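Local coordinates for protein tRNA (uracil(54)-C(5))-methyltransferase (PDB 2JJQ) that catalyses the S-adenosyl-L-methionine-dependent methylation of uridine 54 in tRNA at C5, giving 5-methyluridine and S-adenosyl-L-homocysteine, at residues 43-48 with 73-77; 160-164 with 197-201; 305-310 with 335-341. One frame throughout, in Å; residues are numbered along the deposited sequence.

Interaction 1. Residues 43-48 with 73-77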
ATOM      1  N   PHE A  43     -18.291  -9.579  -3.675  1.00 25.57           N
ATOM      2  CA  PHE A  43     -17.866 -10.092  -4.989  1.00 24.91           C
ATOM      3  C   PHE A  43     -19.027 -10.184  -5.967  1.00 22.06           C
ATOM      4  O   PHE A  43     -19.098 -11.092  -6.799  1.00 22.03           O
ATOM      5  CB  PHE A  43     -17.177 -11.449  -4.862  1.00 25.98           C
ATOM      6  CG  PHE A  43     -15.790 -11.370  -4.211  1.00 31.24           C
ATOM      7  CD1 PHE A  43     -14.732 -10.702  -4.848  1.00 31.50           C
ATOM      8  CD2 PHE A  43     -15.557 -11.955  -2.982  1.00 33.73           C
ATOM      9  CE1 PHE A  43     -13.475 -10.626  -4.244  1.00 36.24           C
ATOM     10  CE2 PHE A  43     -14.301 -11.886  -2.380  1.00 35.03           C
ATOM     11  CZ  PHE A  43     -13.258 -11.231  -3.005  1.00 35.45           C
ATOM     12  N   SER A  44     -19.941  -9.239  -5.834  1.00 20.76           N
ATOM     13  CA  SER A  44     -21.012  -9.086  -6.796  1.00 20.08           C
ATOM     14  C   SER A  44     -20.777  -7.809  -7.627  1.00 19.59           C
ATOM     15  O   SER A  44     -19.894  -6.988  -7.320  1.00 20.14           O
ATOM     16  CB  SER A  44     -22.373  -9.102  -6.067  1.00 18.69           C
ATOM     17  OG  SER A  44     -22.585  -7.925  -5.303  1.00 20.36           O
ATOM     18  N   ALA A  45     -21.530  -7.656  -8.694  1.00 18.94           N
ATOM     19  CA  ALA A  45     -21.345  -6.517  -9.621  1.00 18.03           C
ATOM     20  C   ALA A  45     -22.692  -5.897  -9.884  1.00 18.70           C
ATOM     21  O   ALA A  45     -23.683  -6.638 -10.048  1.00 18.07           O
ATOM     22  CB  ALA A  45     -20.676  -7.007 -11.008  1.00 17.22           C
ATOM     23  N   PRO A  46     -22.763  -4.561 -10.001  1.00 19.58           N
ATOM     24  CA  PRO A  46     -24.043  -3.983 -10.343  1.00 20.55           C
ATOM     25  C   PRO A  46     -24.515  -4.562 -11.658  1.00 20.92           C
ATOM     26  O   PRO A  46     -23.727  -4.651 -12.617  1.00 21.42           O
ATOM     27  CB  PRO A  46     -23.725  -2.508 -10.487  1.00 20.87           C
ATOM     28  CG  PRO A  46     -22.505  -2.285  -9.540  1.00 19.11           C
ATOM     29  CD  PRO A  46     -21.708  -3.518  -9.880  1.00 19.61           C
ATOM     30  N   GLY A  47     -25.776  -4.979 -11.711  1.00 20.74           N
ATOM     31  CA  GLY A  47     -26.283  -5.603 -12.957  1.00 22.61           C
ATOM     32  C   GLY A  47     -26.391  -7.125 -12.822  1.00 22.71           C
ATOM     33  O   GLY A  47     -27.114  -7.786 -13.579  1.00 23.70           O
ATOM     34  N   ASP A  48     -25.674  -7.697 -11.862  1.00 20.62           N
ATOM     35  CA  ASP A  48     -25.807  -9.131 -11.542  1.00 20.96           C
ATOM     36  C   ASP A  48     -27.236  -9.457 -11.129  1.00 21.96           C
ATOM     37  O   ASP A  48     -27.838  -8.734 -10.364  1.00 21.21           O
ATOM     38  CB  ASP A  48     -24.936  -9.477 -10.338  1.00 20.81           C
ATOM     39  CG  ASP A  48     -23.479  -9.780 -10.674  1.00 19.15           C
ATOM     40  OD1 ASP A  48     -23.082  -9.943 -11.867  1.00 17.60           O
ATOM     41  OD2 ASP A  48     -22.689  -9.920  -9.677  1.00 20.50           O
ATOM     42  N   SER A  73     -23.317  -9.663 -14.683  1.00 21.18           N
ATOM     43  CA  SER A  73     -23.267  -8.293 -15.097  1.00 19.66           C
ATOM     44  C   SER A  73     -22.226  -8.179 -16.190  1.00 18.82           C
ATOM     45  O   SER A  73     -21.190  -8.839 -16.110  1.00 18.39           O
ATOM     46  CB  SER A  73     -22.732  -7.424 -13.948  1.00 19.67           C
ATOM     47  OG  SER A  73     -22.446  -6.103 -14.393  1.00 21.19           O
ATOM     48  N   PRO A  74     -22.467  -7.264 -17.157  1.00 18.79           N
ATOM     49  CA  PRO A  74     -21.499  -6.958 -18.203  1.00 18.67           C
ATOM     50  C   PRO A  74     -20.314  -6.164 -17.585  1.00 19.02           C
ATOM     51  O   PRO A  74     -19.293  -5.996 -18.243  1.00 21.42           O
ATOM     52  CB  PRO A  74     -22.289  -6.074 -19.153  1.00 18.92           C
ATOM     53  CG  PRO A  74     -23.265  -5.347 -18.232  1.00 21.29           C
ATOM     54  CD  PRO A  74     -23.661  -6.414 -17.248  1.00 18.10           C
ATOM     55  N   LEU A  75     -20.420  -5.725 -16.325  1.00 17.91           N
ATOM     56  CA  LEU A  75     -19.273  -5.042 -15.679  1.00 17.19           C
ATOM     57  C   LEU A  75     -18.225  -6.024 -15.168  1.00 17.04           C
ATOM     58  O   LEU A  75     -17.153  -5.599 -14.686  1.00 17.56           O
ATOM     59  CB  LEU A  75     -19.772  -4.165 -14.526  1.00 17.40           C
ATOM     60  CG  LEU A  75     -20.809  -3.113 -14.913  1.00 18.28           C
ATOM     61  CD1 LEU A  75     -21.151  -2.301 -13.721  1.00 24.30           C
ATOM     62  CD2 LEU A  75     -20.245  -2.240 -15.992  1.00 23.39           C
ATOM     63  N   ARG A  76     -18.518  -7.327 -15.225  1.00 17.25           N
ATOM     64  CA  ARG A  76     -17.620  -8.342 -14.689  1.00 17.97           C
ATOM     65  C   ARG A  76     -16.538  -8.655 -15.733  1.00 19.09           C
ATOM     66  O   ARG A  76     -16.741  -8.436 -16.935  1.00 19.19           O
ATOM     67  CB  ARG A  76     -18.396  -9.628 -14.376  1.00 19.05           C
ATOM     68  CG  ARG A  76     -19.276  -9.499 -13.141  1.00 19.62           C
ATOM     69  CD  ARG A  76     -20.059 -10.825 -12.711  1.00 24.98           C
ATOM     70  NE  ARG A  76     -19.121 -11.537 -11.894  1.00 32.43           N
ATOM     71  CZ  ARG A  76     -19.171 -11.684 -10.581  1.00 26.45           C
ATOM     72  NH1 ARG A  76     -20.217 -11.290  -9.834  1.00 26.30           N
ATOM     73  NH2 ARG A  76     -18.176 -12.319 -10.038  1.00 30.03           N
ATOM     74  N   VAL A  77     -15.414  -9.164 -15.270  1.00 20.11           N
ATOM     75  CA  VAL A  77     -14.383  -9.585 -16.191  1.00 21.45           C
ATOM     76  C   VAL A  77     -14.861 -10.843 -16.897  1.00 22.32           C
ATOM     77  O   VAL A  77     -14.107 -11.340 -17.741  1.00 26.22           O
ATOM     78  CB  VAL A  77     -13.061  -9.824 -15.502  1.00 20.91           C
ATOM     79  CG1 VAL A  77     -12.425  -8.493 -15.081  1.00 21.22           C
ATOM     80  CG2 VAL A  77     -13.261 -10.804 -14.311  1.00 23.60           C
TER
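D48 and R76 join two tight turns of the N-terminal TRAM domain, a type II turn from A45 to D48 and a type I turn from S73 to R76. Their side chains cross at about a right angle, yet the carboxylate and guanidinium end up nearly coplanar, 19° apart. NH1 of R76 reaches OD2 of D48 at 2.8 Å, in the plane of the guanidinium and on the syn lone pair of the oxygen, forming a salt bridge. The bend of the arginine chain at chi3 (86°) turns the group into this place, and the same NH1 also donates to F43 O at 3.2 Å, a longer bond tilted from the carbonyl plane. OD2 carries a second donor, the backbone N of A45, which comes from above the carboxylate plane at 2.7 Å. The other oxygen, OD1, is met nearly along its C-O bond by the backbone N of S73, at 2.8 Å. Both carboxylate oxygens are thus engaged, which fixes the rotation of this buried group. A45 CB packs against both S73 CB and R76 CG, 3.6 Å from each. P46 and L75 also cross at about a right angle, with CD1 of the leucine against the proline ring, and Y99 of helix 97-112 touches both. S73 has OG anti to its own N (chi1 170°), which carries the hydroxyl across to the first turn. There it donates to P46 O at 2.6 Å, while accepting from L75 N at 2.8 Å in an ST turn.

Interaction 2. Residues 160-164 with 197-201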
ATOM      1  N   PHE A 160       1.652  -8.926  -8.483  1.00 19.47           N
ATOM      2  CA  PHE A 160       3.101  -8.750  -8.340  1.00 20.04           C
ATOM      3  C   PHE A 160       3.834  -9.022  -9.656  1.00 20.40           C
ATOM      4  O   PHE A 160       4.721  -8.273 -10.063  1.00 20.54           O
ATOM      5  CB  PHE A 160       3.618  -9.663  -7.232  1.00 21.45           C
ATOM      6  CG  PHE A 160       5.065  -9.429  -6.899  1.00 19.93           C
ATOM      7  CD1 PHE A 160       5.408  -8.529  -5.890  1.00 19.96           C
ATOM      8  CD2 PHE A 160       6.081 -10.080  -7.613  1.00 21.44           C
ATOM      9  CE1 PHE A 160       6.737  -8.270  -5.572  1.00 17.03           C
ATOM     10  CE2 PHE A 160       7.451  -9.855  -7.281  1.00 20.26           C
ATOM     11  CZ  PHE A 160       7.757  -8.900  -6.276  1.00 16.71           C
ATOM     12  N   GLY A 161       3.468 -10.125 -10.324  1.00 19.99           N
ATOM     13  CA  GLY A 161       3.994 -10.432 -11.633  1.00 19.45           C
ATOM     14  C   GLY A 161       4.790 -11.732 -11.620  1.00 19.40           C
ATOM     15  O   GLY A 161       4.869 -12.446 -10.587  1.00 18.09           O
ATOM     16  N   LYS A 162       5.407 -12.003 -12.762  1.00 20.08           N
ATOM     17  CA  LYS A 162       6.056 -13.297 -13.015  1.00 21.12           C
ATOM     18  C   LYS A 162       7.167 -13.656 -12.060  1.00 20.48           C
ATOM     19  O   LYS A 162       7.459 -14.817 -11.909  1.00 20.74           O
ATOM     20  CB  LYS A 162       6.653 -13.345 -14.417  1.00 22.57           C
ATOM     21  CG  LYS A 162       7.459 -12.127 -14.784  1.00 27.34           C
ATOM     22  CD  LYS A 162       8.463 -12.452 -15.907  1.00 36.30           C
ATOM     23  CE  LYS A 162       9.090 -11.191 -16.492  1.00 40.85           C
ATOM     24  NZ  LYS A 162       9.987 -11.523 -17.647  1.00 44.15           N
ATOM     25  N   THR A 163       7.832 -12.663 -11.472  1.00 19.46           N
ATOM     26  CA  THR A 163       8.855 -12.970 -10.461  1.00 19.97           C
ATOM     27  C   THR A 163       8.278 -13.845  -9.387  1.00 19.46           C
ATOM     28  O   THR A 163       9.010 -14.613  -8.791  1.00 19.27           O
ATOM     29  CB  THR A 163       9.440 -11.674  -9.849  1.00 19.87           C
ATOM     30  OG1 THR A 163      10.026 -10.929 -10.908  1.00 18.60           O
ATOM     31  CG2 THR A 163      10.506 -11.944  -8.801  1.00 18.36           C
ATOM     32  N   SER A 164       6.985 -13.710  -9.086  1.00 19.89           N
ATOM     33  CA  SER A 164       6.447 -14.464  -7.942  1.00 20.44           C
ATOM     34  C   SER A 164       6.407 -15.959  -8.296  1.00 19.69           C
ATOM     35  O   SER A 164       6.716 -16.797  -7.504  1.00 19.82           O
ATOM     36  CB  SER A 164       5.050 -13.951  -7.522  1.00 20.82           C
ATOM     37  OG  SER A 164       4.132 -14.108  -8.592  1.00 23.14           O
ATOM     38  N   LEU A 197       8.383 -11.006  -0.876  1.00 13.48           N
ATOM     39  CA  LEU A 197       9.111 -10.750  -2.102  1.00 14.53           C
ATOM     40  C   LEU A 197       8.976  -9.264  -2.405  1.00 14.77           C
ATOM     41  O   LEU A 197       7.886  -8.710  -2.301  1.00 13.33           O
ATOM     42  CB  LEU A 197       8.483 -11.560  -3.241  1.00 16.46           C
ATOM     43  CG  LEU A 197       8.879 -13.021  -3.368  1.00 22.62           C
ATOM     44  CD1 LEU A 197       7.928 -13.723  -4.385  1.00 26.73           C
ATOM     45  CD2 LEU A 197      10.335 -13.041  -3.914  1.00 23.42           C
ATOM     46  N   ARG A 198      10.078  -8.608  -2.748  1.00 12.76           N
ATOM     47  CA  ARG A 198      10.011  -7.221  -3.178  1.00 12.83           C
ATOM     48  C   ARG A 198      10.749  -7.060  -4.475  1.00 12.67           C
ATOM     49  O   ARG A 198      11.722  -7.809  -4.748  1.00 12.90           O
ATOM     50  CB  ARG A 198      10.597  -6.304  -2.093  1.00 10.82           C
ATOM     51  CG  ARG A 198       9.870  -6.496  -0.763  1.00 14.60           C
ATOM     52  CD  ARG A 198      10.289  -5.526   0.315  1.00 18.61           C
ATOM     53  NE  ARG A 198       9.683  -4.223   0.027  1.00 22.68           N
ATOM     54  CZ  ARG A 198       9.545  -3.241   0.911  1.00 25.01           C
ATOM     55  NH1 ARG A 198       9.984  -3.393   2.158  1.00 20.26           N
ATOM     56  NH2 ARG A 198       8.992  -2.102   0.514  1.00 19.58           N
ATOM     57  N   GLU A 199      10.323  -6.107  -5.309  1.00 11.78           N
ATOM     58  CA  GLU A 199      11.120  -5.844  -6.486  1.00 14.26           C
ATOM     59  C   GLU A 199      11.029  -4.414  -6.963  1.00 13.96           C
ATOM     60  O   GLU A 199      10.022  -3.734  -6.715  1.00 15.29           O
ATOM     61  CB  GLU A 199      10.814  -6.815  -7.644  1.00 15.54           C
ATOM     62  CG  GLU A 199       9.643  -6.535  -8.436  1.00 19.41           C
ATOM     63  CD  GLU A 199       9.440  -7.576  -9.571  1.00 23.10           C
ATOM     64  OE1 GLU A 199      10.382  -8.345  -9.916  1.00 21.50           O
ATOM     65  OE2 GLU A 199       8.314  -7.621 -10.098  1.00 20.21           O
ATOM     66  N   GLY A 200      12.078  -3.967  -7.621  1.00 12.55           N
ATOM     67  CA  GLY A 200      12.081  -2.611  -8.196  1.00 13.10           C
ATOM     68  C   GLY A 200      11.581  -2.777  -9.603  1.00 13.56           C
ATOM     69  O   GLY A 200      12.235  -3.455 -10.448  1.00 15.88           O
ATOM     70  N   LYS A 201      10.426  -2.208  -9.889  1.00 13.15           N
ATOM     71  CA  LYS A 201       9.863  -2.365 -11.274  1.00 15.49           C
ATOM     72  C   LYS A 201      10.754  -1.687 -12.321  1.00 16.47           C
ATOM     73  O   LYS A 201      10.838  -2.169 -13.477  1.00 17.95           O
ATOM     74  CB  LYS A 201       8.440  -1.802 -11.352  1.00 14.63           C
ATOM     75  CG  LYS A 201       7.475  -2.458 -10.360  1.00 15.41           C
ATOM     76  CD  LYS A 201       7.372  -3.982 -10.583  1.00 18.09           C
ATOM     77  CE  LYS A 201       6.493  -4.598  -9.542  1.00 18.70           C
ATOM     78  NZ  LYS A 201       6.126  -5.973  -9.891  1.00 18.06           N
TER
HETATM   79  O   HOH W   1       7.247  -9.709 -11.392  1.00 21.52           O
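The ring of F160 takes the ammonium of K201 over one face in a cation-pi contact, NZ standing 4.6 Å from the ring centroid and 6° off its normal. At the ring edge, close to its plane, lie T163 CB and the carbonyl carbon of R198. The carboxylate of E199 is turned 17° from the ring plane, but it approaches obliquely, with OE2 3.7 Å from CE2 of F160; the methylene CG of E199 rests at the same distance from F160 CZ. These groups fasten the loop leading into helix 162-178, and its first turn, to the C-terminal end of strand 192-199 in the five-stranded mixed sheet and the residues just after. T163 OG1 donates to E199 OE1 at 2.8 Å, on the syn side but tilted out of the carboxylate plane. K201 NZ instead takes the anti lone pair of E199 OE2 at 2.7 Å in a salt bridge, and also donates to G126 O and R128 O. One water accepts from T163 N and donates to both F160 O and E199 OE2. S164 donates through OG to G161 O, 2.7 Å away, and accepts from the backbone N of C157, a probable ligand of the [4Fe-4S] cluster.

Interaction 3. Residues 305-310 with 335-341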
ATOM      1  N   GLY A 305       9.844  14.090  -0.426  1.00 11.70           N
ATOM      2  CA  GLY A 305      10.912  15.038  -0.092  1.00 12.70           C
ATOM      3  C   GLY A 305      12.157  14.836  -0.928  1.00 11.46           C
ATOM      4  O   GLY A 305      12.746  15.811  -1.402  1.00 13.39           O
ATOM      5  N   ILE A 306      12.502  13.580  -1.204  1.00 13.49           N
ATOM      6  CA  ILE A 306      13.727  13.319  -1.925  1.00 13.08           C
ATOM      7  C   ILE A 306      13.526  13.701  -3.393  1.00 12.50           C
ATOM      8  O   ILE A 306      14.432  14.253  -4.020  1.00 11.97           O
ATOM      9  CB  ILE A 306      14.155  11.895  -1.777  1.00 14.91           C
ATOM     10  CG1 ILE A 306      14.565  11.647  -0.301  1.00 17.90           C
ATOM     11  CG2 ILE A 306      15.367  11.568  -2.706  1.00 14.49           C
ATOM     12  CD1 ILE A 306      14.581  10.192   0.043  1.00 24.75           C
ATOM     13  N   TYR A 307      12.357  13.365  -3.917  1.00 10.78           N
ATOM     14  CA  TYR A 307      12.033  13.644  -5.335  1.00 10.45           C
ATOM     15  C   TYR A 307      12.065  15.172  -5.503  1.00 10.64           C
ATOM     16  O   TYR A 307      12.617  15.724  -6.466  1.00 11.22           O
ATOM     17  CB  TYR A 307      10.670  13.110  -5.700  1.00 10.95           C
ATOM     18  CG  TYR A 307      10.382  13.194  -7.174  1.00 11.73           C
ATOM     19  CD1 TYR A 307      10.722  12.114  -8.023  1.00 12.18           C
ATOM     20  CD2 TYR A 307       9.782  14.342  -7.736  1.00 11.81           C
ATOM     21  CE1 TYR A 307      10.453  12.163  -9.413  1.00 14.61           C
ATOM     22  CE2 TYR A 307       9.536  14.381  -9.107  1.00 14.33           C
ATOM     23  CZ  TYR A 307       9.884  13.330  -9.930  1.00 14.74           C
ATOM     24  OH  TYR A 307       9.632  13.418 -11.305  1.00 16.43           O
ATOM     25  N   LEU A 308      11.478  15.877  -4.566  1.00 11.00           N
ATOM     26  CA  LEU A 308      11.455  17.293  -4.641  1.00 11.60           C
ATOM     27  C   LEU A 308      12.858  17.904  -4.527  1.00 12.76           C
ATOM     28  O   LEU A 308      13.158  18.897  -5.207  1.00 13.08           O
ATOM     29  CB  LEU A 308      10.535  17.904  -3.592  1.00 11.46           C
ATOM     30  CG  LEU A 308       9.039  17.738  -3.904  1.00 13.75           C
ATOM     31  CD1 LEU A 308       8.259  18.502  -2.866  1.00 19.13           C
ATOM     32  CD2 LEU A 308       8.671  18.263  -5.245  1.00 19.09           C
ATOM     33  N   ALA A 309      13.682  17.368  -3.634  1.00 12.00           N
ATOM     34  CA  ALA A 309      15.076  17.815  -3.513  1.00 11.68           C
ATOM     35  C   ALA A 309      15.788  17.610  -4.875  1.00 11.21           C
ATOM     36  O   ALA A 309      16.559  18.464  -5.334  1.00 13.46           O
ATOM     37  CB  ALA A 309      15.791  17.005  -2.404  1.00 10.37           C
ATOM     38  N   LYS A 310      15.550  16.491  -5.522  1.00 11.68           N
ATOM     39  CA  LYS A 310      16.130  16.241  -6.873  1.00 12.03           C
ATOM     40  C   LYS A 310      15.683  17.309  -7.902  1.00 15.04           C
ATOM     41  O   LYS A 310      16.490  17.720  -8.791  1.00 14.98           O
ATOM     42  CB  LYS A 310      15.767  14.844  -7.406  1.00 11.87           C
ATOM     43  CG  LYS A 310      16.586  14.484  -8.654  1.00 13.77           C
ATOM     44  CD  LYS A 310      17.968  13.912  -8.311  1.00 15.04           C
ATOM     45  CE  LYS A 310      18.666  13.443  -9.625  1.00 17.47           C
ATOM     46  NZ  LYS A 310      20.027  13.015  -9.246  1.00 21.49           N
ATOM     47  N   ASN A 335      21.246   9.754  -3.717  1.00 14.60           N
ATOM     48  CA  ASN A 335      20.833  10.651  -4.816  1.00 14.99           C
ATOM     49  C   ASN A 335      21.606  11.965  -4.896  1.00 16.54           C
ATOM     50  O   ASN A 335      21.358  12.766  -5.821  1.00 16.36           O
ATOM     51  CB  ASN A 335      19.354  11.009  -4.646  1.00 14.84           C
ATOM     52  CG  ASN A 335      18.475   9.853  -4.964  1.00 13.67           C
ATOM     53  OD1 ASN A 335      18.322   9.479  -6.146  1.00 13.95           O
ATOM     54  ND2 ASN A 335      17.900   9.243  -3.941  1.00 14.93           N
ATOM     55  N   ASN A 336      22.488  12.187  -3.925  1.00 17.18           N
ATOM     56  CA  ASN A 336      23.377  13.348  -3.944  1.00 18.51           C
ATOM     57  C   ASN A 336      22.589  14.641  -3.955  1.00 18.91           C
ATOM     58  O   ASN A 336      22.881  15.570  -4.747  1.00 19.37           O
ATOM     59  CB  ASN A 336      24.266  13.266  -5.183  1.00 20.14           C
ATOM     60  CG  ASN A 336      25.258  12.113  -5.094  1.00 27.24           C
ATOM     61  OD1 ASN A 336      25.381  11.281  -6.018  1.00 36.19           O
ATOM     62  ND2 ASN A 336      25.946  12.024  -3.950  1.00 34.18           N
ATOM     63  N   VAL A 337      21.569  14.697  -3.091  1.00 17.42           N
ATOM     64  CA  VAL A 337      20.768  15.903  -2.951  1.00 17.49           C
ATOM     65  C   VAL A 337      21.008  16.452  -1.547  1.00 18.25           C
ATOM     66  O   VAL A 337      21.672  15.815  -0.709  1.00 18.26           O
ATOM     67  CB  VAL A 337      19.228  15.634  -3.182  1.00 16.39           C
ATOM     68  CG1 VAL A 337      18.935  15.263  -4.629  1.00 17.30           C
ATOM     69  CG2 VAL A 337      18.740  14.532  -2.222  1.00 15.55           C
ATOM     70  N   ASP A 338      20.507  17.653  -1.305  1.00 19.18           N
ATOM     71  CA  ASP A 338      20.717  18.302  -0.022  1.00 21.11           C
ATOM     72  C   ASP A 338      19.353  18.533   0.580  1.00 20.80           C
ATOM     73  O   ASP A 338      18.696  19.509   0.255  1.00 22.11           O
ATOM     74  CB  ASP A 338      21.445  19.642  -0.222  1.00 22.17           C
ATOM     75  CG  ASP A 338      21.838  20.308   1.101  1.00 25.23           C
ATOM     76  OD1 ASP A 338      21.288  19.943   2.145  1.00 26.98           O
ATOM     77  OD2 ASP A 338      22.701  21.210   1.121  1.00 30.86           O
ATOM     78  N   ALA A 339      18.908  17.616   1.428  1.00 19.72           N
ATOM     79  CA  ALA A 339      17.604  17.724   2.109  1.00 17.45           C
ATOM     80  C   ALA A 339      17.897  17.219   3.518  1.00 16.19           C
ATOM     81  O   ALA A 339      18.871  16.455   3.716  1.00 14.98           O
ATOM     82  CB  ALA A 339      16.557  16.847   1.445  1.00 19.55           C
ATOM     83  N   GLU A 340      17.090  17.630   4.493  1.00 15.41           N
ATOM     84  CA  GLU A 340      17.323  17.213   5.869  1.00 16.57           C
ATOM     85  C   GLU A 340      16.043  16.518   6.375  1.00 16.60           C
ATOM     86  O   GLU A 340      14.930  17.000   6.093  1.00 16.73           O
ATOM     87  CB  GLU A 340      17.680  18.453   6.703  1.00 18.85           C
ATOM     88  CG  GLU A 340      17.403  18.444   8.163  1.00 26.79           C
ATOM     89  CD  GLU A 340      17.840  19.787   8.853  1.00 38.32           C
ATOM     90  OE1 GLU A 340      18.759  20.486   8.304  1.00 38.77           O
ATOM     91  OE2 GLU A 340      17.252  20.145   9.929  1.00 40.90           O
ATOM     92  N   PHE A 341      16.219  15.379   7.047  1.00 14.91           N
ATOM     93  CA  PHE A 341      15.138  14.617   7.693  1.00 16.10           C
ATOM     94  C   PHE A 341      15.409  14.440   9.183  1.00 17.17           C
ATOM     95  O   PHE A 341      16.543  14.184   9.587  1.00 18.02           O
ATOM     96  CB  PHE A 341      14.908  13.261   7.013  1.00 15.93           C
ATOM     97  CG  PHE A 341      14.415  13.391   5.592  1.00 15.11           C
ATOM     98  CD1 PHE A 341      13.035  13.361   5.303  1.00 13.70           C
ATOM     99  CD2 PHE A 341      15.326  13.587   4.573  1.00 14.72           C
ATOM    100  CE1 PHE A 341      12.578  13.499   3.976  1.00 13.75           C
ATOM    101  CE2 PHE A 341      14.882  13.722   3.190  1.00 15.63           C
ATOM    102  CZ  PHE A 341      13.514  13.684   2.929  1.00 16.56           C
TER
HETATM  103  O   HOH W   2      19.455  10.480  -8.258  1.00 21.57           O
HETATM  104  O   HOH W   3      21.832  14.977  -7.649  1.00 28.95           O
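A309 meets V337 and A339 where helix 303-310 lies against the chain entering strand 339-343, the edge strand of the Rossmann-like sheet of a class I methyltransferase. The axes of segments 305-310 and 339-341 run almost antiparallel, at 164°, and come within 9.3 Å of each other.

Apolar contacts carry most of the interface. The methyl of A309 points into the loop, with its CB 3.8 Å from V337 CB and 3.9 Å from A339 CB. V337 lies across the last turn of the helix: its CG1, anti to the carbonyl carbon (chi1 -68°), touches the backbone N of K310 at 3.7 Å and also meets the lysine CD, the two side chains crossing at about a right angle.

The ring of F341 closes the other end, with its edge turned to G305, whose CA lies near the ring plane, 4.2 Å from CZ. I306 crosses the phenylalanine side chain at about a right angle, its CG1 4.0 Å from the same CZ. I325, A328 and V332 of helix 322-335 touch this ring too, so it joins two helices of the fold. G305 belongs to a GxGxxG-like pattern, consistent with the glycine-rich turn of cofactor-binding Rossmann folds, and T303, which binds S-adenosyl-L-methionine, lies just before it.

N336, with positive phi, ends helix 322-335 in a Schellman motif. ND2 of N335 just before it only packs against CG2 of I306, at 3.7 Å, its hydrogen bonds going to D262 O and N331 O. The polar links between the segments run through water. K310, bent at chi2, sends its ammonium toward this helix end, where one water links NZ to N335 O, and a second accepts from NZ at 2.8 Å and donates to N335 OD1.

The three contacts follow one another along the chain; each closes its own loop before the next opens, and none nest or cross. Interaction 1 closes a loop of 24 residues, mostly strand, within the N-terminal TRAM domain. Interaction 2 closes 32 residues, bringing the C-terminal end of strand 192-199 back to the start of helix 162-178. Interaction 3 spans 24 residues of the catalytic domain, from helix 303-310 through strand 314-319 and helix 322-335 to the edge strand 339-343. Interactions 1 and 3 lie on opposite sides of the chain's centre, their own centres about 45 Å apart, while interaction 2 is about 30 and 27 Å from them, centre to centre.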